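PDB 3OOV: methyl-accepting chemotaxis protein, putative from Geobacter sulfurreducens, which is probably a chemotaxis signalling receptor whose GAF domain, the part crystallised here, belongs to a family that often binds small molecules. Local coordinates for residues G33-A42 / I127-S137; I11-L21 / A156-K167. All coordinates share one frame; numbering follows the deposited sequence.

Contact 1: G33-A42 / I127-S137; sequences GYERVNILMA and IGVFAVDNRSS. With GOL (glycerol), chain C.
A bend in Arg36 (chi2 -91°) and another in Arg135 (chi3 63°) bring the two guanidinium groups face to face, stacked almost parallel with centres 3.8 Å apart and each offset toward the other's rim. Each arginine is paired with an acid of its own segment. Arg135 grips Asp133 side-on, NE to OD1 and NH2 to OD2, with both oxygens close to the guanidinium plane; Asp133 OD1 also takes the backbone N of Arg135, closing an Asx turn. Arg36 NE reaches Glu35 OE2 at 2.8 Å in a nearly straight bond in the guanidinium plane, though NE lies out of the plane of the carboxylate, on the anti side of OE2. The other oxygen, Glu35 OE1, crosses to the turn at 134-137, where the N of Ser136 meets its syn lone pair at 2.9 Å and the hydroxyl of Ser136 comes from above the carboxylate. Nearby, Asn134 OD1 receives Glu35 N at 2.8 Å.

Between these polar ends and Ala42, strands 36-42 and 127-133 run antiparallel. Arg36, Asn38 and Leu40 form hydrogen-bonded pairs with Asp133, Ala131 and Val129. On the opposite face, which packs against helix 17-31, Ile39 lays CG1 over the centre of the Phe130 ring in a CH-pi contact, 4.0 Å from the centroid. At the far end, SE of selenomethionine Met41 packs 4.1 Å from Gly128 CA. A glycerol, probably from the crystallisation liquor, donates through O3 to Asp133 OD2 at 2.6 Å.

These are neighbouring central strands of the antiparallel GAF sheet. Glu35 and Asp133 probably offset the charge of the stacked arginines, while Arg135 also donates to the carbonyls of Arg108 and Ala109, tying the strand end to the loop that carries them.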
loop_
_atom_site.group_PDB
_atom_site.type_symbol
_atom_site.label_atom_id
_atom_site.label_comp_id
_atom_site.label_asym_id
_atom_site.label_seq_id
_atom_site.Cartn_x
_atom_site.Cartn_y
_atom_site.Cartn_z
ATOM N N GLY A 33 15.126 -14.691 7.723
ATOM C CA GLY A 33 14.118 -15.645 8.220
ATOM C C GLY A 33 12.723 -15.589 7.583
ATOM O O GLY A 33 11.823 -16.327 8.045
ATOM N N TYR A 34 12.510 -14.803 6.504
ATOM C CA TYR A 34 11.192 -14.955 5.754
ATOM C C TYR A 34 11.161 -16.296 5.111
ATOM O O TYR A 34 12.128 -16.706 4.457
ATOM C CB TYR A 34 10.960 -13.865 4.690
ATOM C CG TYR A 34 10.832 -12.558 5.398
ATOM C CD1 TYR A 34 9.670 -12.279 6.099
ATOM C CD2 TYR A 34 11.923 -11.694 5.527
ATOM C CE1 TYR A 34 9.535 -11.140 6.825
ATOM C CE2 TYR A 34 11.808 -10.524 6.260
ATOM C CZ TYR A 34 10.568 -10.240 6.888
ATOM O OH TYR A 34 10.361 -9.100 7.657
ATOM N N GLU A 35 10.038 -16.965 5.237
ATOM C CA GLU A 35 9.941 -18.370 4.927
ATOM C C GLU A 35 9.862 -18.622 3.388
ATOM O O GLU A 35 10.505 -19.518 2.893
ATOM C CB GLU A 35 8.646 -18.864 5.614
ATOM C CG GLU A 35 8.509 -20.338 5.614
ATOM C CD GLU A 35 7.021 -20.851 5.701
ATOM O OE1 GLU A 35 6.313 -20.354 6.660
ATOM O OE2 GLU A 35 6.630 -21.769 4.825
ATOM N N ARG A 36 9.055 -17.849 2.655
ATOM C CA ARG A 36 8.905 -17.984 1.218
ATOM C C ARG A 36 9.124 -16.626 0.556
ATOM O O ARG A 36 8.507 -15.636 0.952
ATOM C CB ARG A 36 7.493 -18.482 0.881
ATOM C CG ARG A 36 7.034 -19.576 1.734
ATOM C CD ARG A 36 7.356 -20.952 1.201
ATOM N NE ARG A 36 6.760 -21.985 2.048
ATOM C CZ ARG A 36 6.177 -23.116 1.598
ATOM N NH1 ARG A 36 6.071 -23.375 0.285
ATOM N NH2 ARG A 36 5.669 -24.001 2.466
ATOM N N VAL A 37 10.048 -16.570 -0.390
ATOM C CA VAL A 37 10.409 -15.342 -1.065
ATOM C C VAL A 37 10.404 -15.668 -2.539
ATOM O O VAL A 37 11.213 -16.495 -3.024
ATOM C CB VAL A 37 11.762 -14.757 -0.641
ATOM C CG1 VAL A 37 12.087 -13.458 -1.453
ATOM C CG2 VAL A 37 11.730 -14.442 0.885
ATOM N N ASN A 38 9.438 -15.057 -3.198
ATOM C CA ASN A 38 9.183 -15.300 -4.614
ATOM C C ASN A 38 9.463 -14.002 -5.385
ATOM O O ASN A 38 9.064 -12.884 -4.955
ATOM C CB ASN A 38 7.774 -15.857 -4.867
ATOM C CG ASN A 38 7.533 -17.173 -4.114
ATOM O OD1 ASN A 38 8.244 -18.184 -4.334
ATOM N ND2 ASN A 38 6.558 -17.158 -3.169
ATOM N N ILE A 39 10.229 -14.121 -6.457
ATOM C CA ILE A 39 10.502 -12.934 -7.281
ATOM C C ILE A 39 10.186 -13.214 -8.752
ATOM O O ILE A 39 10.693 -14.170 -9.327
ATOM C CB ILE A 39 11.950 -12.436 -7.138
ATOM C CG1 ILE A 39 12.298 -12.225 -5.683
ATOM C CG2 ILE A 39 12.188 -11.099 -7.994
ATOM C CD1 ILE A 39 13.840 -11.921 -5.467
ATOM N N LEU A 40 9.313 -12.391 -9.327
ATOM C CA LEU A 40 8.829 -12.551 -10.696
ATOM C C LEU A 40 9.114 -11.269 -11.446
ATOM O O LEU A 40 8.930 -10.171 -10.872
ATOM C CB LEU A 40 7.343 -12.837 -10.722
ATOM C CG LEU A 40 6.984 -14.124 -9.901
ATOM C CD1 LEU A 40 6.483 -13.728 -8.512
ATOM C CD2 LEU A 40 5.939 -15.033 -10.569
HETATM N N MSE A 41 9.589 -11.409 -12.692
HETATM C CA MSE A 41 9.996 -10.272 -13.557
HETATM C C MSE A 41 9.134 -10.208 -14.819
HETATM O O MSE A 41 8.863 -11.256 -15.454
HETATM C CB MSE A 41 11.476 -10.417 -13.912
HETATM C CG MSE A 41 12.339 -10.313 -12.636
HETATM SE SE MSE A 41 12.354 -8.435 -11.893
HETATM C CE MSE A 41 13.231 -7.650 -13.382
ATOM N N ALA A 42 8.604 -9.023 -15.121
ATOM C CA ALA A 42 7.793 -8.860 -16.353
ATOM C C ALA A 42 8.629 -9.127 -17.606
ATOM O O ALA A 42 9.856 -8.802 -17.641
ATOM C CB ALA A 42 7.261 -7.435 -16.419
ATOM N N ILE A 127 8.710 -3.203 -12.874
ATOM C CA ILE A 127 9.255 -4.219 -13.748
ATOM C C ILE A 127 9.166 -5.651 -13.198
ATOM O O ILE A 127 9.598 -6.581 -13.859
ATOM C CB ILE A 127 10.669 -3.847 -14.144
ATOM C CG1 ILE A 127 11.550 -3.735 -12.904
ATOM C CG2 ILE A 127 10.629 -2.495 -14.927
ATOM C CD1 ILE A 127 13.046 -3.623 -13.240
ATOM N N GLY A 128 8.656 -5.826 -11.979
ATOM C CA GLY A 128 8.446 -7.175 -11.441
ATOM C C GLY A 128 7.920 -7.037 -10.011
ATOM O O GLY A 128 7.606 -5.937 -9.630
ATOM N N VAL A 129 7.890 -8.124 -9.228
ATOM C CA VAL A 129 7.360 -8.164 -7.868
ATOM C C VAL A 129 8.159 -9.092 -6.939
ATOM O O VAL A 129 8.703 -10.152 -7.363
ATOM C CB VAL A 129 5.791 -8.557 -7.800
ATOM C CG1 VAL A 129 4.897 -7.598 -8.603
ATOM C CG2 VAL A 129 5.524 -9.967 -8.298
ATOM N N PHE A 130 8.209 -8.711 -5.656
ATOM C CA PHE A 130 8.493 -9.669 -4.576
ATOM C C PHE A 130 7.170 -10.123 -4.014
ATOM O O PHE A 130 6.325 -9.302 -3.711
ATOM C CB PHE A 130 9.241 -8.982 -3.454
ATOM C CG PHE A 130 10.676 -8.837 -3.691
ATOM C CD1 PHE A 130 11.154 -8.058 -4.749
ATOM C CD2 PHE A 130 11.589 -9.452 -2.829
ATOM C CE1 PHE A 130 12.540 -7.886 -4.964
ATOM C CE2 PHE A 130 12.976 -9.302 -3.021
ATOM C CZ PHE A 130 13.472 -8.505 -4.086
ATOM N N ALA A 131 6.957 -11.431 -3.891
ATOM C CA ALA A 131 5.780 -11.955 -3.173
ATOM C C ALA A 131 6.380 -12.740 -1.990
ATOM O O ALA A 131 7.136 -13.689 -2.199
ATOM C CB ALA A 131 4.977 -12.904 -4.112
ATOM N N VAL A 132 6.020 -12.376 -0.761
ATOM C CA VAL A 132 6.670 -12.900 0.434
ATOM C C VAL A 132 5.587 -13.406 1.422
ATOM O O VAL A 132 4.497 -12.798 1.539
ATOM C CB VAL A 132 7.599 -11.883 1.138
ATOM C CG1 VAL A 132 8.306 -12.511 2.411
ATOM C CG2 VAL A 132 8.713 -11.373 0.209
ATOM N N ASP A 133 5.861 -14.556 2.064
ATOM C CA ASP A 133 4.964 -15.086 3.085
ATOM C C ASP A 133 5.685 -15.905 4.154
ATOM O O ASP A 133 6.797 -16.404 3.924
ATOM C CB ASP A 133 3.776 -15.856 2.490
ATOM C CG ASP A 133 4.163 -17.234 2.014
ATOM O OD1 ASP A 133 4.313 -18.109 2.912
ATOM O OD2 ASP A 133 4.369 -17.454 0.764
ATOM N N ASN A 134 5.043 -15.986 5.340
ATOM C CA ASN A 134 5.503 -16.866 6.455
ATOM C C ASN A 134 4.284 -17.794 6.749
ATOM O O ASN A 134 3.725 -17.785 7.840
ATOM C CB ASN A 134 5.830 -15.972 7.678
ATOM C CG ASN A 134 7.196 -15.288 7.585
ATOM O OD1 ASN A 134 8.108 -15.750 6.879
ATOM N ND2 ASN A 134 7.359 -14.198 8.325
ATOM N N ARG A 135 3.813 -18.515 5.748
ATOM C CA ARG A 135 2.517 -19.181 5.877
ATOM C C ARG A 135 2.447 -20.237 6.995
ATOM O O ARG A 135 1.372 -20.650 7.334
ATOM C CB ARG A 135 2.131 -19.847 4.554
ATOM C CG ARG A 135 2.889 -21.180 4.262
ATOM C CD ARG A 135 2.671 -21.649 2.772
ATOM N NE ARG A 135 3.217 -20.680 1.818
ATOM C CZ ARG A 135 3.281 -20.862 0.485
ATOM N NH1 ARG A 135 2.789 -21.948 -0.055
ATOM N NH2 ARG A 135 3.840 -19.942 -0.318
ATOM N N SER A 136 3.583 -20.743 7.488
ATOM C CA SER A 136 3.491 -21.771 8.500
ATOM C C SER A 136 3.480 -21.115 9.892
ATOM O O SER A 136 3.216 -21.779 10.887
ATOM C CB SER A 136 4.577 -22.839 8.338
ATOM O OG SER A 136 5.730 -22.428 8.996
ATOM N N SER A 137 3.720 -19.810 9.945
ATOM C CA SER A 137 3.579 -19.088 11.194
ATOM C C SER A 137 2.175 -18.484 11.236
ATOM O O SER A 137 1.575 -18.119 10.200
ATOM C CB SER A 137 4.678 -18.036 11.346
ATOM O OG SER A 137 4.426 -17.173 12.464
HETATM C C1 GOL C . 1.408 -15.238 -2.504
HETATM O O1 GOL C . 0.931 -15.502 -3.800
HETATM C C2 GOL C . 2.703 -16.017 -2.397
HETATM O O2 GOL C . 2.379 -17.378 -2.074
HETATM C C3 GOL C . 3.475 -15.343 -1.290
HETATM O O3 GOL C . 4.796 -15.839 -1.210
HETATM O O HOH W 1 11.178 -6.753 -16.086
#

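Contact 2: I11-L21 / A156-K167; sequences IQKSIDVDEVL and ASSAIVRINLLK
The carbonyl oxygen of Ser14 is held by both terminal nitrogens of Arg162, NH1 and NH2 each at 3.0 Å, an end-on grip with the oxygen near the guanidinium plane. Arg162 is extended through chi2 (177°) and then turns at chi3 (62°), which carries the guanidinium to the backbone at 12-14. There the backbone O of Gln12 lies over one face of the group, and CG2 of Ile15 sits at its edge. One helical turn or so further along, Lys167 stretches out to place NZ 2.9 Å from Ile15 O, nearly in line with that carbonyl.

Alongside these bonds, helix 17-21 packs antiparallel to helix 156-167, the axes 10.0 Å apart. Ile163 packs against the 14-17 bend, with CD1 3.7 Å from Val17 N and also against CG2 of Val20. Val17 sets CG1 against Ile160 and CG2 against Ile163. Ala159 CB lies 3.9 Å from both Ile11 CG2 and Val20 CG1, and Leu21 CD2 rests on Ala156 CB.

The bend has its own internal bonds: Asp16 N-caps helix 17-31 by accepting Glu19 N, and Ser14 OG takes Asp16 N in an ST turn while donating to Glu19 OE2. Arg162 and Lys167 bind the consecutive carbonyls of Ser14 and Ile15, and so fix the already braced link to the C-terminal helix beside an apolar seam.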
loop_
_atom_site.group_PDB
_atom_site.type_symbol
_atom_site.label_atom_id
_atom_site.label_comp_id
_atom_site.label_asym_id
_atom_site.label_seq_id
_atom_site.Cartn_x
_atom_site.Cartn_y
_atom_site.Cartn_z
ATOM N N ILE A 11 25.672 -8.565 -4.232
ATOM C CA ILE A 11 24.772 -8.019 -5.238
ATOM C C ILE A 11 25.642 -7.130 -6.143
ATOM O O ILE A 11 25.745 -7.346 -7.354
ATOM C CB ILE A 11 23.578 -7.273 -4.561
ATOM C CG1 ILE A 11 22.611 -8.328 -3.987
ATOM C CG2 ILE A 11 22.905 -6.302 -5.526
ATOM C CD1 ILE A 11 21.516 -7.777 -3.072
ATOM N N GLN A 12 26.304 -6.189 -5.478
ATOM C CA GLN A 12 27.274 -5.257 -5.997
ATOM C C GLN A 12 28.216 -5.882 -7.034
ATOM O O GLN A 12 28.459 -5.311 -8.092
ATOM C CB GLN A 12 28.041 -4.742 -4.785
ATOM C CG GLN A 12 28.491 -3.273 -4.791
ATOM C CD GLN A 12 27.355 -2.227 -4.859
ATOM O OE1 GLN A 12 27.110 -1.516 -3.877
ATOM N NE2 GLN A 12 26.703 -2.096 -6.035
ATOM N N LYS A 13 28.680 -7.091 -6.749
ATOM C CA LYS A 13 29.661 -7.803 -7.599
ATOM C C LYS A 13 29.067 -8.471 -8.829
ATOM O O LYS A 13 29.783 -8.871 -9.734
ATOM C CB LYS A 13 30.354 -8.863 -6.745
ATOM C CG LYS A 13 31.704 -8.491 -6.182
ATOM C CD LYS A 13 32.790 -8.872 -7.268
ATOM C CE LYS A 13 34.070 -9.431 -6.620
ATOM N NZ LYS A 13 33.848 -10.740 -5.886
ATOM N N SER A 14 27.747 -8.601 -8.881
ATOM C CA SER A 14 27.113 -9.313 -9.990
ATOM C C SER A 14 26.705 -8.376 -11.127
ATOM O O SER A 14 26.362 -7.226 -10.884
ATOM C CB SER A 14 25.866 -10.061 -9.505
ATOM O OG SER A 14 25.164 -10.594 -10.610
ATOM N N ILE A 15 26.720 -8.896 -12.340
ATOM C CA ILE A 15 26.233 -8.188 -13.514
ATOM C C ILE A 15 25.192 -9.101 -14.263
ATOM O O ILE A 15 24.965 -8.961 -15.461
ATOM C CB ILE A 15 27.427 -7.624 -14.442
ATOM C CG1 ILE A 15 28.355 -8.742 -14.911
ATOM C CG2 ILE A 15 28.226 -6.489 -13.721
ATOM C CD1 ILE A 15 29.090 -8.408 -16.224
ATOM N N ASP A 16 24.571 -10.024 -13.506
ATOM C CA ASP A 16 23.508 -10.922 -13.993
ATOM C C ASP A 16 22.237 -10.637 -13.121
ATOM O O ASP A 16 22.158 -11.059 -11.931
ATOM C CB ASP A 16 23.984 -12.376 -13.849
ATOM C CG ASP A 16 22.912 -13.409 -14.169
ATOM O OD1 ASP A 16 23.284 -14.515 -14.648
ATOM O OD2 ASP A 16 21.719 -13.162 -13.916
ATOM N N VAL A 17 21.276 -9.918 -13.708
ATOM C CA VAL A 17 19.988 -9.568 -13.064
ATOM C C VAL A 17 19.375 -10.735 -12.233
ATOM O O VAL A 17 19.118 -10.576 -11.047
ATOM C CB VAL A 17 18.955 -8.961 -14.089
ATOM C CG1 VAL A 17 17.446 -8.935 -13.485
ATOM C CG2 VAL A 17 19.410 -7.587 -14.570
ATOM N N ASP A 18 19.247 -11.900 -12.825
ATOM C CA ASP A 18 18.613 -13.024 -12.164
ATOM C C ASP A 18 19.410 -13.472 -10.966
ATOM O O ASP A 18 18.837 -13.876 -9.918
ATOM C CB ASP A 18 18.466 -14.172 -13.137
ATOM C CG ASP A 18 17.367 -13.936 -14.140
ATOM O OD1 ASP A 18 16.662 -12.887 -14.066
ATOM O OD2 ASP A 18 17.195 -14.825 -15.002
ATOM N N GLU A 19 20.745 -13.422 -11.103
ATOM C CA GLU A 19 21.597 -13.743 -9.968
ATOM C C GLU A 19 21.371 -12.759 -8.805
ATOM O O GLU A 19 21.351 -13.150 -7.641
ATOM C CB GLU A 19 23.056 -13.760 -10.418
ATOM C CG GLU A 19 24.078 -14.168 -9.406
ATOM C CD GLU A 19 25.477 -14.221 -10.044
ATOM O OE1 GLU A 19 25.991 -15.361 -10.184
ATOM O OE2 GLU A 19 26.020 -13.143 -10.445
ATOM N N VAL A 20 21.194 -11.486 -9.131
ATOM C CA VAL A 20 20.979 -10.474 -8.133
ATOM C C VAL A 20 19.630 -10.720 -7.437
ATOM O O VAL A 20 19.487 -10.463 -6.247
ATOM C CB VAL A 20 20.936 -9.111 -8.769
ATOM C CG1 VAL A 20 20.255 -8.057 -7.861
ATOM C CG2 VAL A 20 22.378 -8.660 -9.173
ATOM N N LEU A 21 18.653 -11.181 -8.206
ATOM C CA LEU A 21 17.334 -11.482 -7.695
ATOM C C LEU A 21 17.445 -12.724 -6.788
ATOM O O LEU A 21 16.964 -12.685 -5.662
ATOM C CB LEU A 21 16.367 -11.704 -8.853
ATOM C CG LEU A 21 16.171 -10.380 -9.615
ATOM C CD1 LEU A 21 15.254 -10.583 -10.802
ATOM C CD2 LEU A 21 15.607 -9.234 -8.729
ATOM N N ALA A 156 17.225 -4.542 -5.400
ATOM C CA ALA A 156 17.065 -5.198 -6.714
ATOM C C ALA A 156 16.944 -4.101 -7.813
ATOM O O ALA A 156 17.586 -4.190 -8.818
ATOM C CB ALA A 156 15.857 -6.091 -6.744
ATOM N N SER A 157 16.091 -3.112 -7.595
ATOM C CA SER A 157 15.768 -2.067 -8.592
ATOM C C SER A 157 17.046 -1.225 -8.940
ATOM O O SER A 157 17.472 -1.158 -10.100
ATOM C CB SER A 157 14.646 -1.181 -8.018
ATOM O OG SER A 157 14.550 0.001 -8.772
ATOM N N SER A 158 17.711 -0.667 -7.928
ATOM C CA SER A 158 19.088 -0.068 -8.137
ATOM C C SER A 158 20.064 -0.917 -8.929
ATOM O O SER A 158 20.753 -0.420 -9.817
ATOM C CB SER A 158 19.774 0.224 -6.800
ATOM O OG SER A 158 19.036 1.225 -6.162
ATOM N N ALA A 159 20.140 -2.202 -8.610
ATOM C CA ALA A 159 21.074 -3.052 -9.283
ATOM C C ALA A 159 20.623 -3.389 -10.733
ATOM O O ALA A 159 21.461 -3.591 -11.631
ATOM C CB ALA A 159 21.289 -4.307 -8.510
ATOM N N ILE A 160 19.310 -3.511 -10.963
ATOM C CA ILE A 160 18.837 -3.712 -12.320
ATOM C C ILE A 160 19.254 -2.497 -13.189
ATOM O O ILE A 160 19.715 -2.661 -14.292
ATOM C CB ILE A 160 17.348 -3.966 -12.337
ATOM C CG1 ILE A 160 17.138 -5.362 -11.709
ATOM C CG2 ILE A 160 16.764 -3.840 -13.823
ATOM C CD1 ILE A 160 15.722 -5.711 -11.450
ATOM N N VAL A 161 19.070 -1.295 -12.650
ATOM C CA VAL A 161 19.442 -0.054 -13.310
ATOM C C VAL A 161 20.955 -0.017 -13.614
ATOM O O VAL A 161 21.330 0.215 -14.783
ATOM C CB VAL A 161 18.978 1.184 -12.516
ATOM C CG1 VAL A 161 19.643 2.489 -13.037
ATOM C CG2 VAL A 161 17.480 1.325 -12.630
ATOM N N ARG A 162 21.797 -0.272 -12.595
ATOM C CA ARG A 162 23.243 -0.394 -12.796
ATOM C C ARG A 162 23.564 -1.399 -13.889
ATOM O O ARG A 162 24.333 -1.111 -14.800
ATOM C CB ARG A 162 24.015 -0.774 -11.515
ATOM C CG ARG A 162 25.502 -1.201 -11.764
ATOM C CD ARG A 162 26.371 -1.532 -10.438
ATOM N NE ARG A 162 25.848 -2.679 -9.652
ATOM C CZ ARG A 162 25.887 -3.948 -10.043
ATOM N NH1 ARG A 162 26.497 -4.258 -11.184
ATOM N NH2 ARG A 162 25.313 -4.900 -9.290
ATOM N N ILE A 163 22.979 -2.586 -13.825
ATOM C CA ILE A 163 23.347 -3.591 -14.790
ATOM C C ILE A 163 22.886 -3.138 -16.203
ATOM O O ILE A 163 23.635 -3.278 -17.189
ATOM C CB ILE A 163 22.816 -4.948 -14.404
ATOM C CG1 ILE A 163 23.499 -5.489 -13.120
ATOM C CG2 ILE A 163 22.913 -5.933 -15.561
ATOM C CD1 ILE A 163 22.772 -6.754 -12.506
ATOM N N ASN A 164 21.686 -2.564 -16.292
ATOM C CA ASN A 164 21.175 -2.168 -17.603
ATOM C C ASN A 164 22.019 -1.042 -18.242
ATOM O O ASN A 164 22.322 -1.107 -19.432
ATOM C CB ASN A 164 19.658 -1.812 -17.563
ATOM C CG ASN A 164 18.745 -3.061 -17.405
ATOM O OD1 ASN A 164 19.105 -4.178 -17.788
ATOM N ND2 ASN A 164 17.530 -2.839 -16.898
ATOM N N LEU A 165 22.361 -0.044 -17.429
ATOM C CA LEU A 165 23.142 1.136 -17.858
ATOM C C LEU A 165 24.502 0.629 -18.361
ATOM O O LEU A 165 25.019 1.093 -19.390
ATOM C CB LEU A 165 23.172 2.274 -16.784
ATOM C CG LEU A 165 21.892 3.176 -16.610
ATOM C CD1 LEU A 165 20.603 2.368 -16.632
ATOM C CD2 LEU A 165 21.803 4.208 -15.398
ATOM N N LEU A 166 24.962 -0.455 -17.755
ATOM C CA LEU A 166 26.263 -1.039 -18.048
ATOM C C LEU A 166 26.295 -1.872 -19.310
ATOM O O LEU A 166 27.273 -1.842 -20.082
ATOM C CB LEU A 166 26.682 -1.927 -16.863
ATOM C CG LEU A 166 28.085 -2.391 -16.600
ATOM C CD1 LEU A 166 28.977 -1.119 -16.413
ATOM C CD2 LEU A 166 28.182 -3.354 -15.343
ATOM N N LYS A 167 25.287 -2.717 -19.488
ATOM C CA LYS A 167 25.276 -3.565 -20.673
ATOM C C LYS A 167 24.668 -2.886 -21.913
ATOM O O LYS A 167 24.652 -3.487 -22.976
ATOM C CB LYS A 167 24.535 -4.862 -20.390
ATOM C CG LYS A 167 25.202 -5.767 -19.313
ATOM C CD LYS A 167 24.393 -7.079 -19.116
ATOM C CE LYS A 167 25.236 -8.216 -18.492
ATOM N NZ LYS A 167 24.441 -9.468 -18.274
#

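How the contacts relate
The two contacts lie on successive layers of the GAF domain, their centres about 19 Å apart. Contact 1 joins two central strands of the antiparallel sheet; contact 2 joins the 11-21 segment to helix 143-167, and helices 17-31 and 143-167 pack on the sheet. Along the chain the order is 11-21, 33-42, 127-137, 156-167, so contact 2 brackets the strand pair: helix 17-31 leads into strand 36-42, and strand 125-133 is followed by helix 143-167. They meet where Leu21 packs on Ile39 and Met41, and Ile160 on Met41 and Ile127. Sheet and helices therefore share one apolar core, and the first and last helices of the fragment are held together by contact 2.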